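Mitogen activated protein kinase, putative (PDB 4QNY) is probably a MAP kinase that transfers the gamma-phosphate of ATP to serine or threonine residues of protein substrates. Local coordinates at residues S204-V209 and R299-Q304; Q128-Q133 and T160-K165; A144-R149 and A325-D330. All blocks are in the same frame, centred on the assembly; numbering follows the deposited sequence.

Interaction 1. Residues S204-V209 and R299-Q304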
ATOM      1  N   SER A 204      -9.395  -6.061  10.672  1.00 28.38           N
ATOM      2  CA  SER A 204     -10.343  -5.299   9.867  1.00 24.27           C
ATOM      3  C   SER A 204      -9.638  -4.310   8.948  1.00 14.44           C
ATOM      4  O   SER A 204      -8.421  -4.365   8.777  1.00 18.75           O
ATOM      5  CB  SER A 204     -11.331  -4.553  10.768  1.00 27.64           C
ATOM      6  OG  SER A 204     -10.693  -3.483  11.445  1.00 25.18           O
ATOM      7  N   ALA A 205     -10.415  -3.401   8.366  1.00 17.67           N
ATOM      8  CA  ALA A 205      -9.886  -2.393   7.454  1.00 17.96           C
ATOM      9  C   ALA A 205      -9.139  -1.289   8.202  1.00 24.81           C
ATOM     10  O   ALA A 205      -8.576  -0.382   7.588  1.00 16.72           O
ATOM     11  CB  ALA A 205     -11.012  -1.798   6.622  1.00 15.50           C
ATOM     12  N   GLN A 206      -9.135  -1.375   9.529  1.00 17.71           N
ATOM     13  CA  GLN A 206      -8.470  -0.381  10.363  1.00 14.30           C
ATOM     14  C   GLN A 206      -6.947  -0.453  10.252  1.00 16.36           C
ATOM     15  O   GLN A 206      -6.249   0.481  10.649  1.00 14.38           O
ATOM     16  CB  GLN A 206      -8.894  -0.545  11.825  1.00 13.76           C
ATOM     17  CG  GLN A 206     -10.328  -0.118  12.106  1.00 16.19           C
ATOM     18  CD  GLN A 206     -10.561   1.355  11.824  1.00 28.41           C
ATOM     19  OE1 GLN A 206     -10.971   1.732  10.725  1.00 39.97           O
ATOM     20  NE2 GLN A 206     -10.296   2.196  12.816  1.00 14.62           N
ATOM     21  N   ILE A 207      -6.436  -1.556   9.711  1.00 13.02           N
ATOM     22  CA  ILE A 207      -4.995  -1.707   9.537  1.00 15.02           C
ATOM     23  C   ILE A 207      -4.482  -0.779   8.439  1.00 12.72           C
ATOM     24  O   ILE A 207      -3.304  -0.426   8.416  1.00 12.56           O
ATOM     25  CB  ILE A 207      -4.598  -3.165   9.205  1.00 18.38           C
ATOM     26  CG1 ILE A 207      -5.131  -3.578   7.830  1.00 13.15           C
ATOM     27  CG2 ILE A 207      -5.088  -4.115  10.290  1.00 12.67           C
ATOM     28  CD1 ILE A 207      -4.527  -4.863   7.304  1.00 13.03           C
ATOM     29  N   ASP A 208      -5.371  -0.382   7.533  1.00 22.50           N
ATOM     30  CA  ASP A 208      -5.013   0.560   6.479  1.00 20.72           C
ATOM     31  C   ASP A 208      -4.977   1.980   7.028  1.00 14.79           C
ATOM     32  O   ASP A 208      -4.203   2.816   6.560  1.00 14.69           O
ATOM     33  CB  ASP A 208      -5.995   0.466   5.309  1.00 20.28           C
ATOM     34  CG  ASP A 208      -5.820  -0.807   4.502  1.00 22.62           C
ATOM     35  OD1 ASP A 208      -4.706  -1.373   4.516  1.00 13.56           O
ATOM     36  OD2 ASP A 208      -6.795  -1.239   3.853  1.00 15.43           O
ATOM     37  N   VAL A 209      -5.817   2.244   8.025  1.00 13.34           N
ATOM     38  CA  VAL A 209      -5.848   3.547   8.679  1.00 13.48           C
ATOM     39  C   VAL A 209      -4.551   3.766   9.448  1.00 17.53           C
ATOM     40  O   VAL A 209      -4.012   4.873   9.480  1.00 22.38           O
ATOM     41  CB  VAL A 209      -7.053   3.675   9.636  1.00 21.01           C
ATOM     42  CG1 VAL A 209      -7.044   5.025  10.339  1.00 23.23           C
ATOM     43  CG2 VAL A 209      -8.355   3.475   8.878  1.00 22.64           C
ATOM     44  N   ARG A 299      -9.792   3.206  17.238  1.00 27.07           N
ATOM     45  CA  ARG A 299      -9.065   3.937  16.209  1.00 20.17           C
ATOM     46  C   ARG A 299     -10.043   4.603  15.245  1.00 25.68           C
ATOM     47  O   ARG A 299     -11.120   4.068  14.978  1.00 17.80           O
ATOM     48  CB  ARG A 299      -8.124   2.994  15.455  1.00 14.61           C
ATOM     49  CG  ARG A 299      -7.234   3.664  14.422  1.00 14.22           C
ATOM     50  CD  ARG A 299      -6.388   2.630  13.698  1.00 16.79           C
ATOM     51  NE  ARG A 299      -5.622   1.811  14.634  1.00 34.02           N
ATOM     52  CZ  ARG A 299      -5.387   0.514  14.474  1.00 31.92           C
ATOM     53  NH1 ARG A 299      -5.860  -0.123  13.412  1.00 32.51           N
ATOM     54  NH2 ARG A 299      -4.680  -0.149  15.380  1.00 21.38           N
ATOM     55  N   ILE A 300      -9.667   5.770  14.731  1.00 15.46           N
ATOM     56  CA  ILE A 300     -10.527   6.510  13.817  1.00 25.62           C
ATOM     57  C   ILE A 300     -10.757   5.711  12.533  1.00 15.62           C
ATOM     58  O   ILE A 300      -9.870   4.999  12.061  1.00 22.12           O
ATOM     59  CB  ILE A 300      -9.931   7.907  13.489  1.00 24.82           C
ATOM     60  CG1 ILE A 300     -11.006   8.842  12.929  1.00 24.20           C
ATOM     61  CG2 ILE A 300      -8.740   7.800  12.542  1.00 20.48           C
ATOM     62  CD1 ILE A 300     -10.553  10.282  12.807  1.00 16.96           C
ATOM     63  N   THR A 301     -11.968   5.800  11.993  1.00 26.82           N
ATOM     64  CA  THR A 301     -12.299   5.104  10.757  1.00 21.17           C
ATOM     65  C   THR A 301     -12.005   6.004   9.565  1.00 24.49           C
ATOM     66  O   THR A 301     -11.707   7.185   9.733  1.00 24.23           O
ATOM     67  CB  THR A 301     -13.774   4.668  10.722  1.00 17.01           C
ATOM     68  OG1 THR A 301     -14.620   5.824  10.765  1.00 17.83           O
ATOM     69  CG2 THR A 301     -14.092   3.767  11.907  1.00 18.62           C
ATOM     70  N   VAL A 302     -12.085   5.443   8.363  1.00 24.14           N
ATOM     71  CA  VAL A 302     -11.819   6.204   7.148  1.00 19.15           C
ATOM     72  C   VAL A 302     -12.847   7.319   6.964  1.00 24.85           C
ATOM     73  O   VAL A 302     -12.492   8.454   6.644  1.00 23.90           O
ATOM     74  CB  VAL A 302     -11.817   5.298   5.904  1.00 25.62           C
ATOM     75  CG1 VAL A 302     -11.631   6.125   4.643  1.00 16.46           C
ATOM     76  CG2 VAL A 302     -10.722   4.246   6.022  1.00 15.32           C
ATOM     77  N   LEU A 303     -14.118   6.990   7.177  1.00 36.69           N
ATOM     78  CA  LEU A 303     -15.196   7.971   7.082  1.00 44.43           C
ATOM     79  C   LEU A 303     -14.995   9.118   8.066  1.00 39.17           C
ATOM     80  O   LEU A 303     -15.094  10.288   7.694  1.00 40.53           O
ATOM     81  CB  LEU A 303     -16.551   7.304   7.327  1.00 48.70           C
ATOM     82  CG  LEU A 303     -17.137   6.490   6.174  1.00 53.33           C
ATOM     83  CD1 LEU A 303     -18.244   5.576   6.675  1.00 55.14           C
ATOM     84  CD2 LEU A 303     -17.659   7.413   5.085  1.00 51.58           C
ATOM     85  N   GLN A 304     -14.711   8.778   9.319  1.00 18.77           N
ATOM     86  CA  GLN A 304     -14.489   9.780  10.355  1.00 27.40           C
ATOM     87  C   GLN A 304     -13.252  10.627  10.064  1.00 18.47           C
ATOM     88  O   GLN A 304     -13.236  11.829  10.326  1.00 22.92           O
ATOM     89  CB  GLN A 304     -14.352   9.110  11.723  1.00 26.36           C
ATOM     90  CG  GLN A 304     -15.631   8.479  12.249  1.00 19.29           C
ATOM     91  CD  GLN A 304     -15.387   7.635  13.485  1.00 18.93           C
ATOM     92  OE1 GLN A 304     -14.257   7.237  13.764  1.00 25.75           O
ATOM     93  NE2 GLN A 304     -16.450   7.355  14.233  1.00 19.81           N
TER
HETATM   94  O   HOH W   1     -12.242   1.960   8.344  1.00 33.62           O
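Gln206 and Arg299 each send a polar group to the backbone of the opposite segment. The Gln206 chain kinks at its second torsion (chi2 -62°), which turns the amide toward the loop ahead of helix 302-306. There NE2 donates to Ile300 O at 2.9 Å, coming from well above the carbonyl plane rather than along a lone pair; it also binds Pro296 O. The other end of the amide, OE1, faces Thr301 CA and accepts a hydrogen bond from a water 2.7 Å away, which in turn accepts only weakly from Val302 N.

Arg299 runs past the Gln206 amide, its CB 3.5 Å from Gln206 NE2, and bends only near the end of its chain (chi3 -55°). The bend presents NH1 to Gln206 O at 2.9 Å, close to the guanidinium plane but with an N-H...O angle of 132°, so the bond is weak. NH1 has its stronger partner outside the two segments, in a salt bridge to Glu195 OE1, and NE donates to Val293 O. The Arg299-Glu195 pair is the conserved arginine-glutamate salt bridge of protein kinases, which ties the end of the activation segment to the C-lobe; the contact lies at the start of helix 206-219, the central helix of that lobe.

Next to the polar pair, Val209 splits its two methyls. CG1, anti to the backbone N, lies 3.3 Å from Ile300 O and 3.9 Å from Ile300 CG2, the two side chains crossing at about a right angle. CG2 meets Val302 CG2 at 3.8 Å. Thr301 and Gln304 start the facing helix with a capping box, each side chain accepting from the other's backbone N.

Interaction 2. Residues Q128-Q133 and T160-K165; sequences QFFIYQ and TNCDLK
Gln133 and the turn at Cys162 and Asp163 are joined by a single side-chain amide that works in both directions. NE2 donates to Cys162 O at 2.7 Å, nearly straight (169°) and in the plane of both the amide and the carbonyl. Its second bond runs back to Phe129 O at 2.9 Å, one helical turn earlier. That oxygen also accepts the helical bond from Gln133 N, and the two donors approach from opposite faces of its plane. On the acceptor side, OE1 takes Leu164 N at 3.0 Å from above its carbonyl plane, with a further weak bond from Asn82 ND2.

The amide thus bridges helix 124-143 to the hairpin of strands 156-158 and 164-166, part of a small C-lobe sheet; in protein kinases this hairpin lies between the catalytic loop and the DFG motif. Phe129 roofs it: Gln133 NE2 sits 3.1 Å above the ring plane, over the centre, while Cys162 CB meets the ring edge, 3.5 Å from CD2. Cys162 SG lies 4.5 Å from the centroid of the Phe130 ring, approaching obliquely. Leu164 CD1 comes obliquely against the same ring, 3.9 Å from Phe130 CD1.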
ATOM      1  N   GLN A 128      -2.533  17.884   3.781  1.00 19.36           N
ATOM      2  CA  GLN A 128      -3.989  17.774   3.783  1.00 19.43           C
ATOM      3  C   GLN A 128      -4.510  17.134   2.500  1.00 27.49           C
ATOM      4  O   GLN A 128      -5.365  16.250   2.541  1.00 31.26           O
ATOM      5  CB  GLN A 128      -4.630  19.151   3.969  1.00 20.37           C
ATOM      6  CG  GLN A 128      -4.573  19.680   5.389  1.00 20.55           C
ATOM      7  CD  GLN A 128      -4.898  21.159   5.474  1.00 30.32           C
ATOM      8  OE1 GLN A 128      -4.859  21.874   4.472  1.00 27.03           O
ATOM      9  NE2 GLN A 128      -5.225  21.624   6.674  1.00 36.19           N
ATOM     10  N   PHE A 129      -3.987  17.586   1.365  1.00 24.96           N
ATOM     11  CA  PHE A 129      -4.417  17.080   0.067  1.00 26.94           C
ATOM     12  C   PHE A 129      -3.948  15.641  -0.143  1.00 25.79           C
ATOM     13  O   PHE A 129      -4.670  14.825  -0.715  1.00 32.16           O
ATOM     14  CB  PHE A 129      -3.899  17.983  -1.055  1.00 27.56           C
ATOM     15  CG  PHE A 129      -4.514  17.698  -2.396  1.00 39.52           C
ATOM     16  CD1 PHE A 129      -5.870  17.444  -2.512  1.00 40.65           C
ATOM     17  CD2 PHE A 129      -3.738  17.699  -3.544  1.00 49.51           C
ATOM     18  CE1 PHE A 129      -6.440  17.184  -3.744  1.00 38.40           C
ATOM     19  CE2 PHE A 129      -4.301  17.442  -4.780  1.00 48.30           C
ATOM     20  CZ  PHE A 129      -5.654  17.184  -4.881  1.00 42.92           C
ATOM     21  N   PHE A 130      -2.740  15.338   0.323  1.00 23.78           N
ATOM     22  CA  PHE A 130      -2.213  13.976   0.263  1.00 18.02           C
ATOM     23  C   PHE A 130      -3.064  13.015   1.085  1.00 23.87           C
ATOM     24  O   PHE A 130      -3.484  11.967   0.598  1.00 17.15           O
ATOM     25  CB  PHE A 130      -0.765  13.932   0.760  1.00 17.76           C
ATOM     26  CG  PHE A 130       0.245  14.386  -0.253  1.00 23.44           C
ATOM     27  CD1 PHE A 130      -0.031  14.319  -1.609  1.00 23.18           C
ATOM     28  CD2 PHE A 130       1.477  14.873   0.151  1.00 27.55           C
ATOM     29  CE1 PHE A 130       0.902  14.735  -2.541  1.00 25.21           C
ATOM     30  CE2 PHE A 130       2.413  15.289  -0.775  1.00 24.46           C
ATOM     31  CZ  PHE A 130       2.124  15.220  -2.123  1.00 26.91           C
ATOM     32  N   ILE A 131      -3.314  13.387   2.337  1.00 32.37           N
ATOM     33  CA  ILE A 131      -4.032  12.527   3.271  1.00 27.27           C
ATOM     34  C   ILE A 131      -5.479  12.282   2.845  1.00 28.21           C
ATOM     35  O   ILE A 131      -5.961  11.150   2.898  1.00 33.47           O
ATOM     36  CB  ILE A 131      -4.013  13.121   4.695  1.00 22.03           C
ATOM     37  CG1 ILE A 131      -2.590  13.093   5.257  1.00 32.25           C
ATOM     38  CG2 ILE A 131      -4.949  12.355   5.614  1.00 18.49           C
ATOM     39  CD1 ILE A 131      -1.980  11.706   5.305  1.00 31.83           C
ATOM     40  N   TYR A 132      -6.166  13.335   2.413  1.00 22.58           N
ATOM     41  CA  TYR A 132      -7.562  13.197   2.007  1.00 18.27           C
ATOM     42  C   TYR A 132      -7.703  12.298   0.782  1.00 18.33           C
ATOM     43  O   TYR A 132      -8.616  11.478   0.712  1.00 18.50           O
ATOM     44  CB  TYR A 132      -8.192  14.561   1.722  1.00 19.21           C
ATOM     45  CG  TYR A 132      -9.662  14.464   1.378  1.00 19.89           C
ATOM     46  CD1 TYR A 132     -10.620  14.342   2.376  1.00 19.98           C
ATOM     47  CD2 TYR A 132     -10.091  14.481   0.057  1.00 20.56           C
ATOM     48  CE1 TYR A 132     -11.964  14.244   2.069  1.00 20.76           C
ATOM     49  CE2 TYR A 132     -11.434  14.386  -0.260  1.00 23.03           C
ATOM     50  CZ  TYR A 132     -12.365  14.268   0.749  1.00 22.63           C
ATOM     51  OH  TYR A 132     -13.702  14.173   0.438  1.00 36.90           O
ATOM     52  N   GLN A 133      -6.800  12.461  -0.180  1.00 18.43           N
ATOM     53  CA  GLN A 133      -6.817  11.641  -1.388  1.00 20.79           C
ATOM     54  C   GLN A 133      -6.580  10.174  -1.052  1.00 17.88           C
ATOM     55  O   GLN A 133      -7.197   9.287  -1.639  1.00 18.95           O
ATOM     56  CB  GLN A 133      -5.764  12.125  -2.386  1.00 18.88           C
ATOM     57  CG  GLN A 133      -6.166  13.363  -3.170  1.00 21.90           C
ATOM     58  CD  GLN A 133      -5.056  13.856  -4.074  1.00 20.26           C
ATOM     59  OE1 GLN A 133      -5.126  13.719  -5.295  1.00 29.10           O
ATOM     60  NE2 GLN A 133      -4.020  14.434  -3.477  1.00 19.90           N
ATOM     61  N   THR A 160       3.653  16.331  -9.069  1.00 40.61           N
ATOM     62  CA  THR A 160       3.971  17.678  -8.605  1.00 38.91           C
ATOM     63  C   THR A 160       2.676  18.464  -8.407  1.00 36.98           C
ATOM     64  O   THR A 160       2.643  19.473  -7.702  1.00 46.01           O
ATOM     65  CB  THR A 160       4.897  18.417  -9.594  1.00 45.77           C
ATOM     66  OG1 THR A 160       5.959  17.545  -9.997  1.00 48.87           O
ATOM     67  CG2 THR A 160       5.492  19.663  -8.953  1.00 53.54           C
ATOM     68  N   ASN A 161       1.605  17.979  -9.027  1.00 32.58           N
ATOM     69  CA  ASN A 161       0.272  18.537  -8.830  1.00 28.56           C
ATOM     70  C   ASN A 161      -0.318  18.104  -7.491  1.00 33.69           C
ATOM     71  O   ASN A 161      -1.446  18.468  -7.155  1.00 40.02           O
ATOM     72  CB  ASN A 161      -0.660  18.111  -9.965  1.00 29.92           C
ATOM     73  CG  ASN A 161      -0.113  18.462 -11.335  1.00 57.16           C
ATOM     74  OD1 ASN A 161       0.849  17.856 -11.806  1.00 64.93           O
ATOM     75  ND2 ASN A 161      -0.731  19.442 -11.985  1.00 63.27           N
ATOM     76  N   CYS A 162       0.456  17.314  -6.749  1.00 26.61           N
ATOM     77  CA  CYS A 162       0.040  16.713  -5.481  1.00 34.57           C
ATOM     78  C   CYS A 162      -1.128  15.744  -5.658  1.00 32.20           C
ATOM     79  O   CYS A 162      -1.781  15.367  -4.685  1.00 31.50           O
ATOM     80  CB  CYS A 162      -0.319  17.791  -4.454  1.00 32.65           C
ATOM     81  SG  CYS A 162       1.109  18.584  -3.681  1.00 56.73           S
ATOM     82  N   ASP A 163      -1.385  15.339  -6.899  1.00 27.52           N
ATOM     83  CA  ASP A 163      -2.366  14.294  -7.168  1.00 35.42           C
ATOM     84  C   ASP A 163      -1.834  12.972  -6.633  1.00 36.80           C
ATOM     85  O   ASP A 163      -0.641  12.697  -6.725  1.00 20.39           O
ATOM     86  CB  ASP A 163      -2.665  14.190  -8.665  1.00 45.22           C
ATOM     87  CG  ASP A 163      -3.405  15.403  -9.199  1.00 45.54           C
ATOM     88  OD1 ASP A 163      -4.044  16.116  -8.397  1.00 48.84           O
ATOM     89  OD2 ASP A 163      -3.351  15.640 -10.424  1.00 47.23           O
ATOM     90  N   LEU A 164      -2.720  12.156  -6.071  1.00 39.40           N
ATOM     91  CA  LEU A 164      -2.296  10.941  -5.386  1.00 39.18           C
ATOM     92  C   LEU A 164      -2.994   9.701  -5.936  1.00 32.97           C
ATOM     93  O   LEU A 164      -4.177   9.742  -6.268  1.00 24.19           O
ATOM     94  CB  LEU A 164      -2.560  11.078  -3.883  1.00 43.55           C
ATOM     95  CG  LEU A 164      -1.986  10.031  -2.927  1.00 36.33           C
ATOM     96  CD1 LEU A 164      -1.568  10.701  -1.630  1.00 21.92           C
ATOM     97  CD2 LEU A 164      -2.995   8.927  -2.650  1.00 33.94           C
ATOM     98  N   LYS A 165      -2.250   8.600  -6.029  1.00 18.87           N
ATOM     99  CA  LYS A 165      -2.803   7.325  -6.483  1.00 18.95           C
ATOM    100  C   LYS A 165      -2.212   6.147  -5.709  1.00 18.16           C
ATOM    101  O   LYS A 165      -0.993   5.981  -5.647  1.00 18.89           O
ATOM    102  CB  LYS A 165      -2.559   7.132  -7.983  1.00 31.02           C
ATOM    103  CG  LYS A 165      -3.379   8.050  -8.876  1.00 34.52           C
ATOM    104  CD  LYS A 165      -3.188   7.716 -10.345  1.00 34.63           C
ATOM    105  CE  LYS A 165      -3.951   8.686 -11.232  1.00 32.43           C
ATOM    106  NZ  LYS A 165      -3.752   8.386 -12.678  1.00 34.70           N
TER

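Interaction 3. Residues A144-R149 and A325-D330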
ATOM      1  N   ALA A 144     -15.603  -1.809  -1.484  1.00 29.87           N
ATOM      2  CA  ALA A 144     -15.629  -2.946  -2.395  1.00 30.70           C
ATOM      3  C   ALA A 144     -15.343  -4.249  -1.654  1.00 23.79           C
ATOM      4  O   ALA A 144     -15.248  -5.313  -2.266  1.00 27.89           O
ATOM      5  CB  ALA A 144     -14.628  -2.744  -3.523  1.00 23.00           C
ATOM      6  N   GLY A 145     -15.208  -4.158  -0.334  1.00 23.27           N
ATOM      7  CA  GLY A 145     -14.976  -5.324   0.501  1.00 21.14           C
ATOM      8  C   GLY A 145     -13.532  -5.781   0.490  1.00 25.91           C
ATOM      9  O   GLY A 145     -13.235  -6.946   0.757  1.00 20.01           O
ATOM     10  N   VAL A 146     -12.627  -4.855   0.187  1.00 19.42           N
ATOM     11  CA  VAL A 146     -11.214  -5.184   0.057  1.00 22.35           C
ATOM     12  C   VAL A 146     -10.348  -4.396   1.039  1.00 28.70           C
ATOM     13  O   VAL A 146     -10.544  -3.197   1.234  1.00 37.37           O
ATOM     14  CB  VAL A 146     -10.711  -4.920  -1.379  1.00 20.12           C
ATOM     15  CG1 VAL A 146      -9.270  -5.382  -1.536  1.00 18.39           C
ATOM     16  CG2 VAL A 146     -11.608  -5.616  -2.393  1.00 24.36           C
ATOM     17  N   ILE A 147      -9.395  -5.087   1.656  1.00 19.57           N
ATOM     18  CA  ILE A 147      -8.408  -4.451   2.519  1.00 19.95           C
ATOM     19  C   ILE A 147      -7.059  -4.430   1.807  1.00 28.44           C
ATOM     20  O   ILE A 147      -6.620  -5.449   1.277  1.00 29.86           O
ATOM     21  CB  ILE A 147      -8.279  -5.183   3.868  1.00 15.30           C
ATOM     22  CG1 ILE A 147      -9.612  -5.152   4.619  1.00 17.90           C
ATOM     23  CG2 ILE A 147      -7.173  -4.567   4.713  1.00 25.26           C
ATOM     24  CD1 ILE A 147      -9.620  -5.978   5.886  1.00 21.45           C
ATOM     25  N   HIS A 148      -6.407  -3.272   1.791  1.00 31.67           N
ATOM     26  CA  HIS A 148      -5.155  -3.114   1.055  1.00 32.57           C
ATOM     27  C   HIS A 148      -4.009  -3.904   1.684  1.00 14.51           C
ATOM     28  O   HIS A 148      -3.240  -4.552   0.970  1.00 19.73           O
ATOM     29  CB  HIS A 148      -4.774  -1.637   0.958  1.00 27.94           C
ATOM     30  CG  HIS A 148      -3.673  -1.366  -0.020  1.00 25.89           C
ATOM     31  ND1 HIS A 148      -2.340  -1.447   0.319  1.00 28.79           N
ATOM     32  CD2 HIS A 148      -3.709  -1.024  -1.329  1.00 21.27           C
ATOM     33  CE1 HIS A 148      -1.601  -1.162  -0.738  1.00 23.60           C
ATOM     34  NE2 HIS A 148      -2.407  -0.902  -1.752  1.00 19.56           N
ATOM     35  N   ARG A 149      -3.886  -3.813   3.009  1.00 21.83           N
ATOM     36  CA  ARG A 149      -2.934  -4.605   3.797  1.00 20.62           C
ATOM     37  C   ARG A 149      -1.470  -4.166   3.594  1.00 22.78           C
ATOM     38  O   ARG A 149      -0.593  -4.514   4.386  1.00 27.77           O
ATOM     39  CB  ARG A 149      -3.125  -6.104   3.479  1.00 25.89           C
ATOM     40  CG  ARG A 149      -2.063  -7.067   4.000  1.00 35.32           C
ATOM     41  CD  ARG A 149      -1.940  -7.048   5.515  1.00 32.10           C
ATOM     42  NE  ARG A 149      -0.577  -7.376   5.921  1.00 41.90           N
ATOM     43  CZ  ARG A 149      -0.196  -8.559   6.390  1.00 52.46           C
ATOM     44  NH1 ARG A 149       1.070  -8.759   6.725  1.00 53.07           N
ATOM     45  NH2 ARG A 149      -1.079  -9.540   6.529  1.00 56.27           N
ATOM     46  N   ALA A 325     -18.901  -1.069  -6.274  1.00 50.44           N
ATOM     47  CA  ALA A 325     -19.384  -2.439  -6.400  1.00 34.90           C
ATOM     48  C   ALA A 325     -18.489  -3.403  -5.630  1.00 39.13           C
ATOM     49  O   ALA A 325     -17.284  -3.181  -5.502  1.00 38.84           O
ATOM     50  CB  ALA A 325     -19.462  -2.843  -7.863  1.00 32.15           C
ATOM     51  N   LEU A 326     -19.085  -4.476  -5.120  1.00 38.88           N
ATOM     52  CA  LEU A 326     -18.352  -5.460  -4.334  1.00 37.78           C
ATOM     53  C   LEU A 326     -17.442  -6.313  -5.211  1.00 32.63           C
ATOM     54  O   LEU A 326     -17.885  -6.895  -6.201  1.00 39.22           O
ATOM     55  CB  LEU A 326     -19.322  -6.360  -3.567  1.00 40.93           C
ATOM     56  CG  LEU A 326     -18.712  -7.264  -2.496  1.00 49.49           C
ATOM     57  CD1 LEU A 326     -18.871  -6.643  -1.116  1.00 54.93           C
ATOM     58  CD2 LEU A 326     -19.328  -8.655  -2.540  1.00 54.25           C
ATOM     59  N   PHE A 327     -16.167  -6.381  -4.843  1.00 32.53           N
ATOM     60  CA  PHE A 327     -15.214  -7.239  -5.538  1.00 34.85           C
ATOM     61  C   PHE A 327     -15.463  -8.696  -5.164  1.00 37.21           C
ATOM     62  O   PHE A 327     -15.514  -9.039  -3.983  1.00 43.32           O
ATOM     63  CB  PHE A 327     -13.778  -6.834  -5.198  1.00 29.67           C
ATOM     64  CG  PHE A 327     -12.729  -7.675  -5.873  1.00 29.54           C
ATOM     65  CD1 PHE A 327     -12.346  -7.414  -7.178  1.00 27.18           C
ATOM     66  CD2 PHE A 327     -12.118  -8.718  -5.197  1.00 32.49           C
ATOM     67  CE1 PHE A 327     -11.379  -8.182  -7.798  1.00 26.56           C
ATOM     68  CE2 PHE A 327     -11.151  -9.490  -5.812  1.00 29.12           C
ATOM     69  CZ  PHE A 327     -10.781  -9.222  -7.114  1.00 32.28           C
ATOM     70  N   ARG A 328     -15.623  -9.551  -6.168  1.00 41.40           N
ATOM     71  CA  ARG A 328     -15.895 -10.962  -5.912  1.00 53.85           C
ATOM     72  C   ARG A 328     -14.616 -11.796  -5.903  1.00 55.23           C
ATOM     73  O   ARG A 328     -13.910 -11.885  -6.909  1.00 56.50           O
ATOM     74  CB  ARG A 328     -16.875 -11.520  -6.944  1.00 58.52           C
ATOM     75  CG  ARG A 328     -17.148 -13.009  -6.781  1.00 60.17           C
ATOM     76  CD  ARG A 328     -18.271 -13.478  -7.688  1.00 62.68           C
ATOM     77  NE  ARG A 328     -18.573 -12.509  -8.737  1.00 70.37           N
ATOM     78  CZ  ARG A 328     -19.420 -12.730  -9.736  1.00 77.11           C
ATOM     79  NH1 ARG A 328     -20.048 -13.894  -9.828  1.00 75.12           N
ATOM     80  NH2 ARG A 328     -19.635 -11.790 -10.646  1.00 79.54           N
ATOM     81  N   PHE A 329     -14.333 -12.407  -4.756  1.00 53.24           N
ATOM     82  CA  PHE A 329     -13.151 -13.246  -4.589  1.00 52.17           C
ATOM     83  C   PHE A 329     -13.431 -14.704  -4.943  1.00 67.62           C
ATOM     84  O   PHE A 329     -14.252 -15.354  -4.297  1.00 66.72           O
ATOM     85  CB  PHE A 329     -12.636 -13.175  -3.148  1.00 40.15           C
ATOM     86  CG  PHE A 329     -12.246 -11.795  -2.700  1.00 31.53           C
ATOM     87  CD1 PHE A 329     -10.930 -11.369  -2.787  1.00 28.57           C
ATOM     88  CD2 PHE A 329     -13.189 -10.931  -2.167  1.00 33.20           C
ATOM     89  CE1 PHE A 329     -10.565 -10.103  -2.365  1.00 31.98           C
ATOM     90  CE2 PHE A 329     -12.831  -9.664  -1.745  1.00 34.63           C
ATOM     91  CZ  PHE A 329     -11.518  -9.250  -1.843  1.00 33.88           C
ATOM     92  N   ASP A 330     -12.743 -15.211  -5.961  1.00 73.99           N
ATOM     93  CA  ASP A 330     -12.795 -16.631  -6.301  1.00 87.93           C
ATOM     94  C   ASP A 330     -11.529 -17.061  -7.033  1.00 89.58           C
ATOM     95  O   ASP A 330     -10.460 -17.165  -6.433  1.00 91.69           O
ATOM     96  CB  ASP A 330     -14.027 -16.954  -7.151  1.00 93.90           C
ATOM     97  CG  ASP A 330     -15.264 -17.215  -6.312  1.00 99.87           C
ATOM     98  OD1 ASP A 330     -15.312 -18.262  -5.632  1.00 98.70           O
ATOM     99  OD2 ASP A 330     -16.189 -16.375  -6.334  1.00102.43           O
TER
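Ala144 O receives the one hydrogen bond that joins these segments, from Phe327 N at 2.9 Å and 161°. The carbonyl sits just where helix 124-143 ends: Gly145 leaves the helix with a positive phi of 80° in a Schellman motif, and the chain then runs into the short strand 146-147. Beside this bond Ala325 O turns to the same alanine, lying 3.3 Å from Ala144 CB and making a longer CA-H...O contact with Ala144 CA. Leu326, largely at the surface, lays CD1 4.0 Å from Ala144 O.

Past the backbone bond the contact becomes apolar. Val146 CG2, anti to its carbonyl carbon, reaches the extension between two phenylalanines and touches Phe327 CB and Phe329 CZ, each at 3.7 Å. The two rings also fit together. Phe327 puts CD2 over the centre of the Phe329 face, 3.4 Å above its plane, while Phe329 CD1 lies in the plane of the Phe327 ring at its edge. With CG anti to the backbone N (chi1 180°), Phe327 carries its ring on beyond Val146 to helix 62-77, where it meets His77 edge-to-face and packs on Leu74. Phe329 turns its edge to Gly145 O, with CE2 3.7 Å away, and touches Arg70 of the same helix.

Just past these rings, order is lost: Asp330 is poorly defined, and the chain is not traced again until residue 336. The segment 325-330 thus lies along both the end of a C-lobe helix and helix 62-77, the regulatory helix of the N-lobe, consistent with the C-terminal extension of MAP kinases, which packs back across the two lobes.

Interaction 1 and interaction 3 touch directly: Asp208, in helix 206-219, is positioned to accept from the backbone N atoms of His148 and Arg149, the start of the His-Arg-Asp motif of the catalytic loop. Their centres are 16 Å apart. Interaction 2 stands off from both, its centre 19 Å from that of interaction 1 and 23 Å from that of interaction 3, but helix 124-143 connects it to interaction 3 by leading into strand 146-147. Along the chain, interaction 2 closes before interaction 1 opens and alternates with interaction 3, between whose segments both those of interaction 1 fall. Interactions 1 and 2 both join parts of the C-lobe; interaction 3 brings the C-terminal extension back to it, beside helix 62-77.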